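Long-range contacts in tailspike protein (Siphovirus 9NA, PDB 3RIQ), which probably binds Salmonella lipopolysaccharide as the phage's receptor and cleaves its O-antigen chains as an endorhamnosidase, through a trimeric right-handed beta-helix domain: residues A[248-253]-A[280-285]; A[261-266]-A[306-311]. All coordinates share one frame; numbering follows the deposited sequence.

Contact 1: A[248-253]-A[280-285]; sequences VKTYQN and IDVNAD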
loop_
_atom_site.group_PDB
_atom_site.type_symbol
_atom_site.label_atom_id
_atom_site.label_comp_id
_atom_site.label_asym_id
_atom_site.label_seq_id
_atom_site.Cartn_x
_atom_site.Cartn_y
_atom_site.Cartn_z
ATOM N N VAL A 248 -8.904 -6.719 -15.889
ATOM C CA VAL A 248 -9.673 -5.611 -16.457
ATOM C C VAL A 248 -8.912 -5.219 -17.731
ATOM O O VAL A 248 -7.723 -5.536 -17.896
ATOM C CB VAL A 248 -9.787 -4.375 -15.515
ATOM C CG1 VAL A 248 -10.523 -4.728 -14.209
ATOM C CG2 VAL A 248 -8.393 -3.729 -15.244
ATOM N N LYS A 249 -9.565 -4.481 -18.620
ATOM C CA LYS A 249 -8.942 -4.159 -19.921
ATOM C C LYS A 249 -9.354 -2.813 -20.476
ATOM O O LYS A 249 -10.555 -2.465 -20.435
ATOM C CB LYS A 249 -9.350 -5.236 -20.956
ATOM C CG LYS A 249 -8.796 -5.019 -22.365
ATOM C CD LYS A 249 -9.047 -6.229 -23.284
ATOM C CE LYS A 249 -8.633 -5.876 -24.709
ATOM N NZ LYS A 249 -9.028 -6.909 -25.753
ATOM N N THR A 250 -8.373 -2.084 -21.016
ATOM C CA THR A 250 -8.646 -0.949 -21.896
ATOM C C THR A 250 -8.483 -1.471 -23.323
ATOM O O THR A 250 -7.457 -2.046 -23.669
ATOM C CB THR A 250 -7.711 0.231 -21.617
ATOM O OG1 THR A 250 -6.340 -0.198 -21.686
ATOM C CG2 THR A 250 -7.968 0.794 -20.233
ATOM N N TYR A 251 -9.507 -1.291 -24.149
ATOM C CA TYR A 251 -9.458 -1.791 -25.529
ATOM C C TYR A 251 -8.334 -1.097 -26.319
ATOM O O TYR A 251 -7.989 0.055 -26.088
ATOM C CB TYR A 251 -10.843 -1.586 -26.213
ATOM C CG TYR A 251 -11.161 -2.571 -27.349
ATOM C CD1 TYR A 251 -11.850 -3.746 -27.101
ATOM C CD2 TYR A 251 -10.792 -2.294 -28.656
ATOM C CE1 TYR A 251 -12.121 -4.640 -28.129
ATOM C CE2 TYR A 251 -11.060 -3.173 -29.679
ATOM C CZ TYR A 251 -11.725 -4.333 -29.416
ATOM O OH TYR A 251 -12.026 -5.227 -30.445
ATOM N N GLN A 252 -7.795 -1.837 -27.288
ATOM C CA GLN A 252 -6.764 -1.343 -28.207
ATOM C C GLN A 252 -7.221 -1.111 -29.642
ATOM O O GLN A 252 -8.116 -1.765 -30.131
ATOM C CB GLN A 252 -5.577 -2.306 -28.220
ATOM C CG GLN A 252 -4.865 -2.433 -26.843
ATOM C CD GLN A 252 -5.107 -3.747 -26.165
ATOM O OE1 GLN A 252 -4.976 -4.797 -26.777
ATOM N NE2 GLN A 252 -5.428 -3.713 -24.920
ATOM N N ASN A 253 -6.566 -0.195 -30.321
ATOM C CA ASN A 253 -6.781 0.024 -31.753
ATOM C C ASN A 253 -8.219 0.483 -32.070
ATOM O O ASN A 253 -8.743 1.270 -31.339
ATOM C CB ASN A 253 -6.333 -1.195 -32.569
ATOM C CG ASN A 253 -4.839 -1.540 -32.379
ATOM O OD1 ASN A 253 -4.135 -0.951 -31.573
ATOM N ND2 ASN A 253 -4.372 -2.513 -33.138
ATOM N N ILE A 280 -3.809 -7.373 -15.436
ATOM C CA ILE A 280 -4.528 -6.220 -15.971
ATOM C C ILE A 280 -3.943 -5.996 -17.358
ATOM O O ILE A 280 -2.763 -6.292 -17.587
ATOM C CB ILE A 280 -4.370 -4.928 -15.089
ATOM C CG1 ILE A 280 -2.913 -4.432 -15.023
ATOM C CG2 ILE A 280 -4.949 -5.151 -13.696
ATOM C CD1 ILE A 280 -2.750 -3.136 -14.234
ATOM N N ASP A 281 -4.768 -5.489 -18.283
ATOM C CA ASP A 281 -4.292 -5.166 -19.650
ATOM C C ASP A 281 -4.642 -3.701 -19.870
ATOM O O ASP A 281 -5.759 -3.389 -20.307
ATOM C CB ASP A 281 -5.005 -6.039 -20.703
ATOM C CG ASP A 281 -4.683 -5.613 -22.126
ATOM O OD1 ASP A 281 -3.755 -4.778 -22.296
ATOM O OD2 ASP A 281 -5.333 -6.134 -23.073
ATOM N N VAL A 282 -3.719 -2.807 -19.535
ATOM C CA VAL A 282 -3.985 -1.371 -19.693
ATOM C C VAL A 282 -3.135 -0.898 -20.875
ATOM O O VAL A 282 -2.231 -0.070 -20.725
ATOM C CB VAL A 282 -3.701 -0.588 -18.388
ATOM C CG1 VAL A 282 -4.114 0.885 -18.535
ATOM C CG2 VAL A 282 -4.495 -1.205 -17.213
ATOM N N ASN A 283 -3.384 -1.499 -22.049
ATOM C CA ASN A 283 -2.710 -1.102 -23.280
ATOM C C ASN A 283 -3.651 -0.342 -24.206
ATOM O O ASN A 283 -4.880 -0.562 -24.183
ATOM C CB ASN A 283 -2.195 -2.351 -24.015
ATOM C CG ASN A 283 -0.965 -2.954 -23.342
ATOM O OD1 ASN A 283 0.175 -2.731 -23.789
ATOM N ND2 ASN A 283 -1.177 -3.706 -22.261
ATOM N N ALA A 284 -3.081 0.497 -25.068
ATOM C CA ALA A 284 -3.871 1.267 -26.049
ATOM C C ALA A 284 -3.552 0.868 -27.496
ATOM O O ALA A 284 -4.458 0.871 -28.318
ATOM C CB ALA A 284 -3.651 2.767 -25.844
ATOM N N ASP A 285 -2.290 0.533 -27.798
ATOM C CA ASP A 285 -1.913 0.027 -29.125
ATOM C C ASP A 285 -1.580 -1.460 -29.040
ATOM O O ASP A 285 -0.995 -1.922 -28.032
ATOM C CB ASP A 285 -0.677 0.774 -29.653
ATOM C CG ASP A 285 -0.956 2.206 -30.038
ATOM O OD1 ASP A 285 -2.076 2.505 -30.529
ATOM O OD2 ASP A 285 -0.055 3.053 -29.814
HETATM O O HOH W 1 -6.773 1.983 -24.407
HETATM O O HOH W 2 -3.354 -6.494 -25.175
#

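Contact 2: A[261-266]-A[306-311]; sequences RNYRLV and LPTQHI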
loop_
_atom_site.group_PDB
_atom_site.type_symbol
_atom_site.label_atom_id
_atom_site.label_comp_id
_atom_site.label_asym_id
_atom_site.label_seq_id
_atom_site.Cartn_x
_atom_site.Cartn_y
_atom_site.Cartn_z
ATOM N N ARG A 261 -9.590 3.305 -28.030
ATOM C CA ARG A 261 -8.585 3.454 -26.972
ATOM C C ARG A 261 -9.115 4.276 -25.798
ATOM O O ARG A 261 -10.260 4.720 -25.801
ATOM C CB ARG A 261 -7.333 4.084 -27.567
ATOM C CG ARG A 261 -6.673 3.184 -28.637
ATOM C CD ARG A 261 -5.552 3.962 -29.304
ATOM N NE ARG A 261 -4.800 3.200 -30.315
ATOM C CZ ARG A 261 -5.119 3.116 -31.607
ATOM N NH1 ARG A 261 -6.218 3.716 -32.085
ATOM N NH2 ARG A 261 -4.327 2.435 -32.435
ATOM N N ASN A 262 -8.284 4.467 -24.775
ATOM C CA ASN A 262 -8.721 5.053 -23.506
ATOM C C ASN A 262 -7.624 5.851 -22.842
ATOM O O ASN A 262 -6.454 5.511 -22.993
ATOM C CB ASN A 262 -9.197 3.955 -22.538
ATOM C CG ASN A 262 -10.270 3.089 -23.146
ATOM O OD1 ASN A 262 -11.465 3.379 -22.994
ATOM N ND2 ASN A 262 -9.860 2.010 -23.853
ATOM N N TYR A 263 -8.028 6.861 -22.065
ATOM C CA TYR A 263 -7.128 7.839 -21.469
ATOM C C TYR A 263 -7.523 8.207 -20.072
ATOM O O TYR A 263 -8.721 8.222 -19.733
ATOM C CB TYR A 263 -7.123 9.164 -22.293
ATOM C CG TYR A 263 -6.453 9.029 -23.643
ATOM C CD1 TYR A 263 -5.102 9.359 -23.814
ATOM C CD2 TYR A 263 -7.161 8.562 -24.756
ATOM C CE1 TYR A 263 -4.466 9.203 -25.042
ATOM C CE2 TYR A 263 -6.542 8.422 -25.993
ATOM C CZ TYR A 263 -5.180 8.743 -26.125
ATOM O OH TYR A 263 -4.559 8.596 -27.320
ATOM N N ARG A 264 -6.520 8.489 -19.242
ATOM C CA ARG A 264 -6.770 9.174 -17.973
ATOM C C ARG A 264 -7.775 8.500 -17.022
ATOM O O ARG A 264 -8.684 9.144 -16.465
ATOM C CB ARG A 264 -7.135 10.658 -18.241
ATOM C CG ARG A 264 -5.918 11.400 -18.817
ATOM C CD ARG A 264 -6.184 12.878 -19.082
ATOM N NE ARG A 264 -7.201 13.139 -20.099
ATOM C CZ ARG A 264 -7.327 14.300 -20.751
ATOM N NH1 ARG A 264 -6.523 15.323 -20.464
ATOM N NH2 ARG A 264 -8.268 14.444 -21.674
ATOM N N LEU A 265 -7.646 7.178 -16.886
ATOM C CA LEU A 265 -8.494 6.423 -15.954
ATOM C C LEU A 265 -7.692 6.096 -14.694
ATOM O O LEU A 265 -6.440 6.216 -14.677
ATOM C CB LEU A 265 -8.982 5.121 -16.619
ATOM C CG LEU A 265 -9.834 5.368 -17.882
ATOM C CD1 LEU A 265 -10.122 4.034 -18.601
ATOM C CD2 LEU A 265 -11.169 6.065 -17.543
ATOM N N VAL A 266 -8.410 5.674 -13.648
ATOM C CA VAL A 266 -7.786 5.207 -12.404
ATOM C C VAL A 266 -8.149 3.750 -12.166
ATOM O O VAL A 266 -9.340 3.384 -12.222
ATOM C CB VAL A 266 -8.282 6.041 -11.188
ATOM C CG1 VAL A 266 -7.668 5.473 -9.875
ATOM C CG2 VAL A 266 -7.924 7.519 -11.352
ATOM N N LEU A 306 1.306 6.433 -26.760
ATOM C CA LEU A 306 0.268 7.451 -26.561
ATOM C C LEU A 306 0.341 8.004 -25.145
ATOM O O LEU A 306 0.651 7.247 -24.212
ATOM C CB LEU A 306 -1.133 6.847 -26.807
ATOM C CG LEU A 306 -1.444 6.537 -28.279
ATOM C CD1 LEU A 306 -2.649 5.586 -28.438
ATOM C CD2 LEU A 306 -1.653 7.869 -29.050
ATOM N N PRO A 307 -0.021 9.290 -24.949
ATOM C CA PRO A 307 0.031 9.855 -23.606
ATOM C C PRO A 307 -1.223 9.509 -22.783
ATOM O O PRO A 307 -2.074 10.345 -22.497
ATOM C CB PRO A 307 0.200 11.355 -23.870
ATOM C CG PRO A 307 -0.672 11.587 -25.133
ATOM C CD PRO A 307 -0.424 10.304 -25.952
ATOM N N THR A 308 -1.329 8.243 -22.430
ATOM C CA THR A 308 -2.540 7.760 -21.768
ATOM C C THR A 308 -2.722 8.322 -20.360
ATOM O O THR A 308 -3.866 8.502 -19.935
ATOM C CB THR A 308 -2.605 6.229 -21.782
ATOM O OG1 THR A 308 -1.339 5.686 -21.355
ATOM C CG2 THR A 308 -2.889 5.738 -23.211
ATOM N N GLN A 309 -1.626 8.561 -19.612
ATOM C CA GLN A 309 -1.725 9.205 -18.269
ATOM C C GLN A 309 -2.696 8.474 -17.342
ATOM O O GLN A 309 -3.451 9.105 -16.618
ATOM C CB GLN A 309 -2.176 10.672 -18.396
ATOM C CG GLN A 309 -1.145 11.627 -19.048
ATOM C CD GLN A 309 -1.449 13.089 -18.678
ATOM O OE1 GLN A 309 -1.241 13.511 -17.521
ATOM N NE2 GLN A 309 -1.972 13.847 -19.621
ATOM N N HIS A 310 -2.694 7.144 -17.362
ATOM C CA HIS A 310 -3.469 6.401 -16.382
ATOM C C HIS A 310 -2.750 6.424 -15.033
ATOM O O HIS A 310 -1.525 6.627 -14.946
ATOM C CB HIS A 310 -3.673 4.954 -16.832
ATOM C CG HIS A 310 -4.436 4.813 -18.116
ATOM N ND1 HIS A 310 -5.714 5.309 -18.287
ATOM C CD2 HIS A 310 -4.130 4.143 -19.255
ATOM C CE1 HIS A 310 -6.147 4.978 -19.496
ATOM N NE2 HIS A 310 -5.200 4.277 -20.108
ATOM N N ILE A 311 -3.528 6.202 -13.980
ATOM C CA ILE A 311 -3.020 5.903 -12.649
ATOM C C ILE A 311 -3.388 4.476 -12.309
ATOM O O ILE A 311 -4.581 4.103 -12.347
ATOM C CB ILE A 311 -3.601 6.883 -11.593
ATOM C CG1 ILE A 311 -3.241 8.340 -11.949
ATOM C CG2 ILE A 311 -3.177 6.475 -10.169
ATOM C CD1 ILE A 311 -3.896 9.425 -11.016
#

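Contact 1: A[248-253]-A[280-285]
Gln252 and Asp281 reach for each other from opposite directions and meet beside the paired backbones. Bent at chi2 (108°), the glutamine chain folds back towards Thr250 and brings NE2 to 3.0 Å from Asp281 OD2. That oxygen lies close to the amide plane of Gln252, but the N-H arrives from above the carboxylate plane, the two flat groups being turned 49° apart. Gln252 NE2 also bonds to Asn283 O at 3.3 Å, and Thr250 OG1 takes the same oxygen at 2.9 Å. These two donors approach from opposite faces of the carbonyl plane, so Asn283 O is gripped from both sides. A water bridges Gln252 OE1 and Asp281 OD2, tying the other end of the amide to the same carboxylate. Asp281 OD1 accepts from Asn283 ND2 at 2.8 Å, which helps to fix the rotation of the carboxylate. Lys249 runs extended alongside Asp281, its CE 3.7 Å from OD2; the ammonium stays farther off, NZ lying 4.6 Å from Asp281 OD2 and not in contact with it. Beneath these polar groups the backbones pair in parallel, through Asp281 N to Val248 O and Thr250 N to Asp281 O, both 3.0 Å. Asn253 N renews the pairing beyond the strands by bonding to Ala284 O. At the start, the CG2 methyls of Val248 and Ile280 lie side by side, with Phe267 and Ile312 among their interior neighbours. Parallel strands stacked in successive turns, with hydrophobic side chains turned inward, are the hallmark of the right-handed beta-helix of P22-like tailspikes.

Contact 2: A[261-266]-A[306-311]
Successive turns of the right-handed beta-helix meet here at the bends that lead into strands 266-273 and 311-318, and an imidazole nitrogen accepts one of the backbone N-H groups there. His310 ND1 accepts the N-H of Leu265 at 3.0 Å, the N-H...N angle 166° and the donor lying almost in the ring plane. With CG beside its own backbone N (chi1 -62°), the imidazole lies alongside the Leu265 side chain, whose CB is 3.7 Å from His310 ND1. Thr308 O sits over the centre of one ring face while accepting Arg264 N at 2.7 Å. Regular parallel pairing then takes over as Ile311 N bonds to Leu265 O at 3.0 Å, bringing Val266 and Ile311 opposite each other. Arg264 and Gln309, both with left-handed backbone angles, run side by side through Arg264 CG and Gln309 CB, 3.8 Å apart. Farther back, the Tyr263 ring presents its edge to Pro307 O, which lies in the ring plane 3.4 Å from Tyr263 CD1. Pro307 centres an inverse gamma turn. Leu306 crosses both Tyr263 and Arg261 at about a right angle: its CD2 touches Tyr263 OH at 3.5 Å, and its CD1 packs on Arg261 CD at 3.4 Å. The polar ends reach beyond the bends, Tyr263 OH bonding to Asp295 and the Arg264 guanidinium forming salt bridges with Asp226 and Asp229. Strand 266-273, entered from the 261-266 bend, pairs in parallel with strand 234-236, Val266 bonding through its backbone to Gly233 and Val235, and with strand 311-318 of the next turn.

In the fold
Contacts 1 and 2 are buried joints between the same neighbouring turns of the beta-helix, met in order along the chain: 248-253, 261-266, 280-285, 306-311. Contact 1 pairs short strands and continues into the turn after them, whereas contact 2 starts in irregular bends and becomes strand at its end. Their chemistry differs accordingly: contact 1 gathers its side-chain bonds around a carboxylate and one carbonyl, while contact 2 relies on an imidazole acceptor, an aromatic edge and aliphatic packing. They touch directly, as Arg261 NE forms a 2.8 Å salt bridge with Asp285 OD1, and Val282 CG1 packs against His310 CD2 at 3.3 Å.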